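Local coordinates for protein cytochrome c552 (Thermochromatium tepidum, PDB 5ZE8) that probably transfers electrons at low redox potential through five bound hemes c in a thermophilic purple sulfur photosynthetic bacterium, at residues N193-E198 / L210-N215; S42-N47 / K205-L210; T132-N137 / R158-I163. One frame throughout, in Å; residues are numbered along the deposited sequence.

Contact 1 of 3, residues N193-E198 / L210-N215; sequences NPHLGE and LTMEAN. With HEC (heme c), chain B; SO4 (sulfate ion), chain G.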
# COMPACT_ATOMS: atom_id res chain seq x y z
N ASN A 193 15.07 -29.96 3.76
CA ASN A 193 13.69 -29.47 4.11
C ASN A 193 13.55 -29.49 5.59
O ASN A 193 13.33 -30.56 6.20
CB ASN A 193 12.63 -30.32 3.41
CG ASN A 193 11.22 -29.73 3.59
OD1 ASN A 193 11.02 -28.91 4.47
ND2 ASN A 193 10.34 -30.05 2.70
N PRO A 194 13.62 -28.29 6.26
CA PRO A 194 13.50 -28.20 7.68
C PRO A 194 12.04 -28.13 8.21
O PRO A 194 11.85 -27.97 9.39
CB PRO A 194 14.14 -26.84 7.94
CG PRO A 194 13.71 -26.00 6.74
CD PRO A 194 13.73 -26.95 5.59
N HIS A 195 11.09 -28.26 7.28
CA HIS A 195 9.67 -28.13 7.55
C HIS A 195 8.97 -29.51 7.75
O HIS A 195 7.74 -29.53 7.81
CB HIS A 195 8.99 -27.41 6.43
CG HIS A 195 9.61 -26.12 6.04
ND1 HIS A 195 9.78 -25.10 6.95
CD2 HIS A 195 10.02 -25.64 4.83
CE1 HIS A 195 10.34 -24.08 6.31
NE2 HIS A 195 10.46 -24.36 5.04
N LEU A 196 9.74 -30.58 8.01
CA LEU A 196 9.18 -31.97 8.07
C LEU A 196 9.31 -32.59 9.44
O LEU A 196 9.34 -33.85 9.58
CB LEU A 196 9.86 -32.87 7.08
CG LEU A 196 9.79 -32.43 5.63
CD1 LEU A 196 10.54 -33.35 4.67
CD2 LEU A 196 8.33 -32.26 5.25
N GLY A 197 9.46 -31.76 10.43
CA GLY A 197 9.51 -32.19 11.80
C GLY A 197 10.87 -32.33 12.45
O GLY A 197 10.91 -32.67 13.61
N GLU A 198 11.96 -32.05 11.74
CA GLU A 198 13.31 -32.09 12.37
C GLU A 198 14.30 -31.08 11.80
O GLU A 198 14.06 -30.60 10.67
CB GLU A 198 13.90 -33.48 12.23
CG GLU A 198 13.98 -34.03 10.83
CD GLU A 198 13.93 -35.56 10.81
OE1 GLU A 198 13.40 -36.14 9.83
OE2 GLU A 198 14.39 -36.21 11.78
N LEU A 210 11.81 -26.00 11.50
CA LEU A 210 10.93 -24.86 11.14
C LEU A 210 9.56 -25.43 10.80
O LEU A 210 9.18 -25.51 9.67
CB LEU A 210 11.56 -24.07 9.94
CG LEU A 210 12.88 -23.39 10.32
CD1 LEU A 210 13.38 -22.77 9.03
CD2 LEU A 210 12.70 -22.29 11.40
N THR A 211 8.86 -25.89 11.83
CA THR A 211 7.72 -26.69 11.70
C THR A 211 6.63 -25.88 11.06
O THR A 211 6.51 -24.68 11.35
CB THR A 211 7.33 -27.10 13.11
OG1 THR A 211 8.45 -27.87 13.63
CG2 THR A 211 6.07 -27.95 13.17
N MET A 212 5.86 -26.59 10.25
CA MET A 212 4.95 -25.96 9.26
C MET A 212 3.61 -26.66 9.23
O MET A 212 3.56 -27.86 9.49
CB MET A 212 5.55 -26.07 7.91
CG MET A 212 4.81 -25.33 6.79
SD MET A 212 5.69 -25.39 5.21
CE MET A 212 6.75 -24.00 5.50
N GLU A 213 2.54 -25.93 8.93
CA GLU A 213 1.18 -26.46 8.81
C GLU A 213 0.57 -25.95 7.57
O GLU A 213 0.81 -24.78 7.17
CB GLU A 213 0.34 -25.89 9.95
CG GLU A 213 0.78 -26.40 11.27
CD GLU A 213 -0.13 -25.93 12.37
OE1 GLU A 213 -0.61 -24.76 12.49
OE2 GLU A 213 -0.39 -26.82 13.20
N ALA A 214 -0.26 -26.73 6.90
CA ALA A 214 -0.95 -26.30 5.73
C ALA A 214 -2.13 -25.43 6.19
O ALA A 214 -2.79 -25.72 7.21
CB ALA A 214 -1.50 -27.51 4.93
N ASN A 215 -2.36 -24.33 5.48
CA ASN A 215 -3.38 -23.37 5.82
C ASN A 215 -3.83 -22.61 4.54
O ASN A 215 -3.60 -21.40 4.41
CB ASN A 215 -2.92 -22.51 6.96
CG ASN A 215 -3.99 -21.67 7.61
OD1 ASN A 215 -5.12 -21.59 7.12
ND2 ASN A 215 -3.63 -20.98 8.70
FE HEC B . 11.10 -23.10 3.50
CHA HEC B . 8.89 -24.50 1.28
CHB HEC B . 8.78 -20.73 4.35
CHC HEC B . 13.34 -21.63 5.65
CHD HEC B . 13.51 -25.35 2.60
NA HEC B . 9.20 -22.73 2.99
C1A HEC B . 8.46 -23.45 2.05
C2A HEC B . 7.14 -22.91 1.95
C3A HEC B . 7.11 -21.82 2.79
C4A HEC B . 8.37 -21.71 3.47
CMA HEC B . 5.91 -20.92 3.07
CAA HEC B . 6.08 -23.37 1.00
CBA HEC B . 5.40 -24.70 1.35
CGA HEC B . 4.21 -24.78 0.40
O1A HEC B . 4.38 -25.17 -0.76
O2A HEC B . 3.04 -24.58 0.78
NB HEC B . 11.05 -21.49 4.77
C1B HEC B . 9.99 -20.64 4.94
C2B HEC B . 10.37 -19.64 5.85
C3B HEC B . 11.65 -19.81 6.24
C4B HEC B . 12.05 -21.06 5.53
CMB HEC B . 9.37 -18.50 6.20
CAB HEC B . 12.42 -19.11 7.32
CBB HEC B . 11.80 -18.95 8.61
NC HEC B . 13.06 -23.46 4.02
C1C HEC B . 13.77 -22.72 4.95
C2C HEC B . 15.12 -23.17 4.97
C3C HEC B . 15.22 -24.22 4.05
C4C HEC B . 13.92 -24.41 3.50
CMC HEC B . 16.22 -22.46 5.74
CAC HEC B . 16.42 -25.04 3.63
CBC HEC B . 17.34 -25.47 4.56
ND HEC B . 11.17 -24.55 2.23
C1D HEC B . 12.26 -25.38 2.01
C2D HEC B . 11.95 -26.34 0.97
C3D HEC B . 10.68 -26.13 0.60
C4D HEC B . 10.19 -24.98 1.42
CMD HEC B . 12.88 -27.42 0.41
CAD HEC B . 9.92 -26.83 -0.50
CBD HEC B . 10.00 -26.08 -1.83
CGD HEC B . 11.24 -25.37 -2.29
O1D HEC B . 12.20 -26.07 -2.75
O2D HEC B . 11.27 -24.10 -2.23
S SO4 G . 11.05 -31.72 -0.95
O1 SO4 G . 10.68 -33.09 -1.48
O2 SO4 G . 11.36 -31.91 0.50
O3 SO4 G . 12.23 -31.06 -1.66
O4 SO4 G . 9.81 -30.93 -1.12
O HOH W 1 9.91 -29.14 11.01
O HOH W 2 6.44 -29.35 10.40
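His195 is fixed at both imidazole nitrogens. His195 ND1 donates to the backbone O of Leu210 (2.8 Å) in a nearly straight bond, 169° at the hydrogen, with the acceptor in the ring plane and the donor in the carbonyl plane. At the far side of the ring His195 NE2 binds the heme iron at 2.1 Å, so the pair of links sets the rotation of the imidazole about its metal bond. His49 supplies the second iron-bound nitrogen, making the heme bis-histidine. A backbone bond from Leu210 N to Pro194 O (2.9 Å) ties the two segments together beside this ligand. Water 1 joins Pro194 O to Gly197 N, and water 2 joins His195 O to Met212 N. Ahead of the ligand, Asn193 OD1 accepts from His195 N (2.9 Å), forming an Asx turn.

The imidazole is sandwiched. Pro194 CG lies over one face, while a bend at chi3 (-85°) brings Met212 CE over the other, 3.5 Å from the ring centroid in a CH-pi contact. That methyl also touches the porphyrin at C4A, and Leu210 CD1 meets the meso carbon CHC at 3.6 Å. Phe165, from a nearby loop, packs against Asn193, Leu196 and Met212. Strand 212-214 runs parallel to strand 159-161, whose Leu159 packs on His195 and Leu210 and whose Ala161 touches Met212.

Contact 2 of 3, residues S42-N47 / K205-L210; sequences SELCAN and KTIPAL. With HEC (heme c), chain B.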
# COMPACT_ATOMS: atom_id res chain seq x y z
N SER A 42 14.82 -13.21 8.63
CA SER A 42 14.55 -13.52 7.20
C SER A 42 15.84 -14.03 6.49
O SER A 42 15.77 -14.69 5.42
CB SER A 42 13.96 -12.30 6.49
OG SER A 42 12.79 -11.84 7.19
N GLU A 43 17.01 -13.63 7.02
CA GLU A 43 18.27 -14.09 6.49
C GLU A 43 18.38 -15.63 6.59
O GLU A 43 19.08 -16.24 5.76
CB GLU A 43 19.45 -13.40 7.21
CG GLU A 43 19.46 -11.91 7.10
CD GLU A 43 19.66 -11.41 5.68
OE1 GLU A 43 20.47 -12.02 4.96
OE2 GLU A 43 19.03 -10.35 5.29
N LEU A 44 17.79 -16.26 7.58
CA LEU A 44 17.82 -17.71 7.69
C LEU A 44 17.04 -18.32 6.54
O LEU A 44 17.54 -19.17 5.83
CB LEU A 44 17.24 -18.21 9.02
CG LEU A 44 17.17 -19.78 9.02
CD1 LEU A 44 18.59 -20.34 8.83
CD2 LEU A 44 16.52 -20.35 10.22
N CYS A 45 15.86 -17.81 6.26
CA CYS A 45 15.02 -18.26 5.18
C CYS A 45 15.68 -18.13 3.85
O CYS A 45 15.51 -18.98 2.99
CB CYS A 45 13.68 -17.51 5.20
SG CYS A 45 12.83 -17.35 6.78
N ALA A 46 16.50 -17.08 3.65
CA ALA A 46 17.17 -16.77 2.42
C ALA A 46 18.14 -17.84 2.05
O ALA A 46 18.42 -17.97 0.88
CB ALA A 46 17.95 -15.49 2.53
N ASN A 47 18.56 -18.65 3.00
CA ASN A 47 19.43 -19.80 2.61
C ASN A 47 18.84 -20.72 1.59
O ASN A 47 19.59 -21.25 0.78
CB ASN A 47 19.80 -20.57 3.83
CG ASN A 47 20.81 -19.86 4.70
OD1 ASN A 47 20.65 -19.81 5.89
ND2 ASN A 47 21.86 -19.34 4.08
N LYS A 205 25.97 -26.43 8.21
CA LYS A 205 25.39 -25.60 9.28
C LYS A 205 24.06 -26.26 9.69
O LYS A 205 23.35 -26.78 8.83
CB LYS A 205 25.14 -24.22 8.67
CG LYS A 205 24.86 -23.11 9.65
CD LYS A 205 25.00 -21.73 9.00
CE LYS A 205 23.92 -21.37 7.96
NZ LYS A 205 22.96 -20.33 8.44
N THR A 206 23.76 -26.35 10.98
CA THR A 206 22.51 -26.96 11.39
C THR A 206 21.44 -25.87 11.22
O THR A 206 21.64 -24.71 11.64
CB THR A 206 22.53 -27.58 12.82
OG1 THR A 206 22.17 -26.63 13.81
CG2 THR A 206 23.90 -28.13 13.13
N ILE A 207 20.38 -26.26 10.52
CA ILE A 207 19.14 -25.46 10.39
C ILE A 207 18.14 -26.02 11.40
O ILE A 207 17.82 -27.18 11.37
CB ILE A 207 18.54 -25.55 8.97
CG1 ILE A 207 19.60 -25.16 7.90
CG2 ILE A 207 17.25 -24.69 8.83
CD1 ILE A 207 20.17 -23.75 7.98
N PRO A 208 17.63 -25.16 12.30
CA PRO A 208 16.68 -25.76 13.25
C PRO A 208 15.38 -26.24 12.54
O PRO A 208 15.06 -25.77 11.40
CB PRO A 208 16.42 -24.61 14.16
CG PRO A 208 16.52 -23.37 13.29
CD PRO A 208 17.66 -23.71 12.36
N ALA A 209 14.62 -27.13 13.19
CA ALA A 209 13.31 -27.46 12.71
C ALA A 209 12.45 -26.14 12.63
O ALA A 209 12.42 -25.31 13.55
CB ALA A 209 12.65 -28.48 13.61
N LEU A 210 11.81 -26.00 11.50
CA LEU A 210 10.93 -24.86 11.14
C LEU A 210 9.56 -25.43 10.80
O LEU A 210 9.18 -25.51 9.67
CB LEU A 210 11.56 -24.07 9.94
CG LEU A 210 12.88 -23.39 10.32
CD1 LEU A 210 13.38 -22.77 9.03
CD2 LEU A 210 12.70 -22.29 11.40
FE HEC B . 11.10 -23.10 3.50
CHA HEC B . 8.89 -24.50 1.28
CHB HEC B . 8.78 -20.73 4.35
CHC HEC B . 13.34 -21.63 5.65
CHD HEC B . 13.51 -25.35 2.60
NA HEC B . 9.20 -22.73 2.99
C1A HEC B . 8.46 -23.45 2.05
C2A HEC B . 7.14 -22.91 1.95
C3A HEC B . 7.11 -21.82 2.79
C4A HEC B . 8.37 -21.71 3.47
CMA HEC B . 5.91 -20.92 3.07
CAA HEC B . 6.08 -23.37 1.00
CBA HEC B . 5.40 -24.70 1.35
CGA HEC B . 4.21 -24.78 0.40
O1A HEC B . 4.38 -25.17 -0.76
O2A HEC B . 3.04 -24.58 0.78
NB HEC B . 11.05 -21.49 4.77
C1B HEC B . 9.99 -20.64 4.94
C2B HEC B . 10.37 -19.64 5.85
C3B HEC B . 11.65 -19.81 6.24
C4B HEC B . 12.05 -21.06 5.53
CMB HEC B . 9.37 -18.50 6.20
CAB HEC B . 12.42 -19.11 7.32
CBB HEC B . 11.80 -18.95 8.61
NC HEC B . 13.06 -23.46 4.02
C1C HEC B . 13.77 -22.72 4.95
C2C HEC B . 15.12 -23.17 4.97
C3C HEC B . 15.22 -24.22 4.05
C4C HEC B . 13.92 -24.41 3.50
CMC HEC B . 16.22 -22.46 5.74
CAC HEC B . 16.42 -25.04 3.63
CBC HEC B . 17.34 -25.47 4.56
ND HEC B . 11.17 -24.55 2.23
C1D HEC B . 12.26 -25.38 2.01
C2D HEC B . 11.95 -26.34 0.97
C3D HEC B . 10.68 -26.13 0.60
C4D HEC B . 10.19 -24.98 1.42
CMD HEC B . 12.88 -27.42 0.41
CAD HEC B . 9.92 -26.83 -0.50
CBD HEC B . 10.00 -26.08 -1.83
CGD HEC B . 11.24 -25.37 -2.29
O1D HEC B . 12.20 -26.07 -2.75
O2D HEC B . 11.27 -24.10 -2.23
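Leu44, immediately before the CXXCH heme-attachment motif that starts at Cys45, is the main side chain by which the segment 42-47 packs on residues 205-210. With CG turned anti to the backbone N (chi1 174°), its two methyl branches reach across and divide the work. Leu44 CD1 slides past the end of Ile207, meeting CD1 of that residue at 3.9 Å. Leu44 CD2 points into the angle between Pro208 and Leu210 and meets both tip to tip, 4.1 Å from Pro208 CD and equally far from Leu210 CD1. The joint is thus apolar, and towards the surface it gives way to Asn47 and Lys205, whose side chains cross at about a right angle.

Heme c closes this cluster from one side. Cys45 SG is joined in a thioether to CAB, the former vinyl carbon of the heme, at 1.9 Å, and the methyl CMC lies between the two segments, 3.5 Å from Leu44 O and 3.9 Å from Ile207 CG2. Ile207 also packs on Val200 and Leu202 of strand 200-202, the antiparallel partner of strand 205-207. The helix is short and sparsely hydrogen-bonded, Ala46 N donating to Ser42 O (3.1 Å), while Ser42 OG is hydrogen-bonded to Glu123. A beta-hairpin far along the sequence is thereby laid against the start of the heme-binding segment. Apolar side chains covering the porphyrin edge next to a thioether link are what is expected of a c-type heme pocket in a multiheme cytochrome.

Contact 3 of 3, residues T132-N137 / R158-I163; sequences TLKTYN and RLQAPI. With HEC (heme c), chain B.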
# COMPACT_ATOMS: atom_id res chain seq x y z
N THR A 132 3.33 -16.59 10.18
CA THR A 132 2.80 -17.13 11.48
C THR A 132 1.33 -16.69 11.72
O THR A 132 0.79 -16.96 12.79
CB THR A 132 3.74 -16.88 12.68
OG1 THR A 132 4.03 -15.52 12.83
CG2 THR A 132 5.03 -17.69 12.52
N LEU A 133 0.74 -15.92 10.80
CA LEU A 133 -0.70 -15.54 10.92
C LEU A 133 -1.48 -16.80 10.66
O LEU A 133 -1.30 -17.45 9.65
CB LEU A 133 -1.03 -14.53 9.85
CG LEU A 133 -0.29 -13.19 9.92
CD1 LEU A 133 -0.71 -12.37 8.71
CD2 LEU A 133 -0.42 -12.47 11.25
N LYS A 134 -2.35 -17.20 11.61
CA LYS A 134 -3.07 -18.47 11.50
C LYS A 134 -4.55 -18.34 11.14
O LYS A 134 -4.99 -18.94 10.17
CB LYS A 134 -2.89 -19.32 12.72
CG LYS A 134 -3.49 -20.69 12.55
CD LYS A 134 -3.23 -21.51 13.78
CE LYS A 134 -3.84 -22.87 13.63
NZ LYS A 134 -3.61 -23.57 14.92
N THR A 135 -5.27 -17.50 11.88
CA THR A 135 -6.74 -17.40 11.65
C THR A 135 -7.12 -15.94 11.74
O THR A 135 -6.87 -15.30 12.75
CB THR A 135 -7.48 -18.18 12.72
OG1 THR A 135 -7.00 -19.55 12.78
CG2 THR A 135 -8.97 -18.15 12.50
N TYR A 136 -7.72 -15.45 10.69
CA TYR A 136 -8.18 -14.08 10.66
C TYR A 136 -9.53 -13.90 11.35
O TYR A 136 -10.52 -14.50 10.95
CB TYR A 136 -8.28 -13.59 9.27
CG TYR A 136 -8.69 -12.12 9.10
CD1 TYR A 136 -8.09 -11.13 9.78
CD2 TYR A 136 -9.75 -11.77 8.26
CE1 TYR A 136 -8.45 -9.81 9.62
CE2 TYR A 136 -10.13 -10.44 8.10
CZ TYR A 136 -9.46 -9.45 8.80
OH TYR A 136 -9.90 -8.14 8.67
N ASN A 137 -9.53 -13.09 12.40
CA ASN A 137 -10.75 -12.84 13.27
C ASN A 137 -11.56 -11.62 12.87
O ASN A 137 -12.62 -11.41 13.45
CB ASN A 137 -10.36 -12.78 14.72
CG ASN A 137 -9.77 -14.10 15.17
OD1 ASN A 137 -10.32 -15.15 14.85
ND2 ASN A 137 -8.66 -14.04 15.86
N ARG A 158 3.98 -22.10 14.54
CA ARG A 158 4.39 -22.90 13.39
C ARG A 158 4.17 -21.99 12.17
O ARG A 158 3.28 -21.15 12.13
CB ARG A 158 3.55 -24.16 13.18
CG ARG A 158 3.75 -25.12 14.34
CD ARG A 158 2.73 -26.21 14.41
NE ARG A 158 3.27 -27.31 15.22
CZ ARG A 158 2.73 -28.53 15.30
NH1 ARG A 158 1.58 -28.80 14.71
NH2 ARG A 158 3.35 -29.47 16.01
N LEU A 159 5.02 -22.17 11.21
CA LEU A 159 4.86 -21.55 9.94
C LEU A 159 3.63 -22.08 9.26
O LEU A 159 3.22 -23.25 9.41
CB LEU A 159 6.07 -21.87 9.06
CG LEU A 159 7.42 -21.29 9.45
CD1 LEU A 159 8.51 -21.66 8.48
CD2 LEU A 159 7.33 -19.80 9.49
N GLN A 160 3.03 -21.20 8.50
CA GLN A 160 1.75 -21.43 7.79
C GLN A 160 2.00 -21.33 6.31
O GLN A 160 2.62 -20.37 5.84
CB GLN A 160 0.69 -20.43 8.22
CG GLN A 160 0.48 -20.34 9.71
CD GLN A 160 -0.21 -21.60 10.31
OE1 GLN A 160 -1.26 -22.08 9.82
NE2 GLN A 160 0.42 -22.20 11.36
N ALA A 161 1.55 -22.34 5.55
CA ALA A 161 1.85 -22.40 4.12
C ALA A 161 0.64 -22.74 3.28
O ALA A 161 -0.24 -23.36 3.77
CB ALA A 161 2.88 -23.46 3.90
N PRO A 162 0.62 -22.37 2.00
CA PRO A 162 -0.57 -22.64 1.17
C PRO A 162 -0.84 -24.09 0.97
O PRO A 162 -2.00 -24.50 0.97
CB PRO A 162 -0.26 -21.92 -0.14
CG PRO A 162 1.17 -21.62 -0.15
CD PRO A 162 1.66 -21.61 1.26
N ILE A 163 0.22 -24.90 0.82
CA ILE A 163 0.06 -26.39 0.68
C ILE A 163 0.69 -27.17 1.84
O ILE A 163 0.13 -28.17 2.29
CB ILE A 163 0.74 -26.89 -0.55
CG1 ILE A 163 0.33 -26.07 -1.78
CG2 ILE A 163 0.48 -28.42 -0.78
CD1 ILE A 163 -1.12 -26.23 -2.02
FE HEC B . 11.10 -23.10 3.50
CHA HEC B . 8.89 -24.50 1.28
CHB HEC B . 8.78 -20.73 4.35
CHC HEC B . 13.34 -21.63 5.65
CHD HEC B . 13.51 -25.35 2.60
NA HEC B . 9.20 -22.73 2.99
C1A HEC B . 8.46 -23.45 2.05
C2A HEC B . 7.14 -22.91 1.95
C3A HEC B . 7.11 -21.82 2.79
C4A HEC B . 8.37 -21.71 3.47
CMA HEC B . 5.91 -20.92 3.07
CAA HEC B . 6.08 -23.37 1.00
CBA HEC B . 5.40 -24.70 1.35
CGA HEC B . 4.21 -24.78 0.40
O1A HEC B . 4.38 -25.17 -0.76
O2A HEC B . 3.04 -24.58 0.78
NB HEC B . 11.05 -21.49 4.77
C1B HEC B . 9.99 -20.64 4.94
C2B HEC B . 10.37 -19.64 5.85
C3B HEC B . 11.65 -19.81 6.24
C4B HEC B . 12.05 -21.06 5.53
CMB HEC B . 9.37 -18.50 6.20
CAB HEC B . 12.42 -19.11 7.32
CBB HEC B . 11.80 -18.95 8.61
NC HEC B . 13.06 -23.46 4.02
C1C HEC B . 13.77 -22.72 4.95
C2C HEC B . 15.12 -23.17 4.97
C3C HEC B . 15.22 -24.22 4.05
C4C HEC B . 13.92 -24.41 3.50
CMC HEC B . 16.22 -22.46 5.74
CAC HEC B . 16.42 -25.04 3.63
CBC HEC B . 17.34 -25.47 4.56
ND HEC B . 11.17 -24.55 2.23
C1D HEC B . 12.26 -25.38 2.01
C2D HEC B . 11.95 -26.34 0.97
C3D HEC B . 10.68 -26.13 0.60
C4D HEC B . 10.19 -24.98 1.42
CMD HEC B . 12.88 -27.42 0.41
CAD HEC B . 9.92 -26.83 -0.50
CBD HEC B . 10.00 -26.08 -1.83
CGD HEC B . 11.24 -25.37 -2.29
O1D HEC B . 12.20 -26.07 -2.75
O2D HEC B . 11.27 -24.10 -2.23
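The amide of Gln160, which lies beside Lys134, is gripped from several directions. Gln160 NE2 donates to Arg158 O (3.1 Å), which lies close to the amide plane, while the donor stands well above the carbonyl plane. The same NE2 is also hydrogen-bonded to Glu213 OE1, and Asn215 ND2 bonds both Gln160 OE1 and Lys134 O, bridging the two segments.

Gln160 CG, set anti to the carbonyl carbon by chi1 (-53°), lies 3.4 Å from Leu133 O; a bend at chi2 (-70°) then turns the amide, so that Gln160 OE1 lies 3.8 Å from Lys134 CG. Beside it, Thr132 CG2 rests on Arg158 O (3.9 Å), with Thr132 OG1 turned to Val128 O. The opposite side of strand 159-161 belongs to the heme: Leu159 CD1 lies 3.8 Å from C2B, and just past the strand Ile163 N donates to the propionate oxygen O2A (2.8 Å).

Leu133 touches a second heme, so the contact lies between two hemes. Strand 133-136 pairs antiparallel with strand 153-155, the pairing interrupted by a classic beta bulge in which Lys134 and Thr135 both face Asp154.

Overall arrangement
All three contacts gather round one heme c and lie on the same side of the chain's centre. Contact 1 is the hub, its centre about 12 Å from those of contacts 2 and 3, whereas these two are about 19 Å apart. Leu210 belongs to both contact 1 and contact 2, and Pro194 CB packs on Ile207 CG2 at 3.9 Å. Contact 1 meets contact 3 within a two-stranded parallel sheet, where Glu213 N and Leu159 O are 2.8 Å apart. Together they supply an iron ligand, a thioether cysteine and a propionate-binding backbone amide. In sequence, contact 3 falls wholly between the two segments of contact 2.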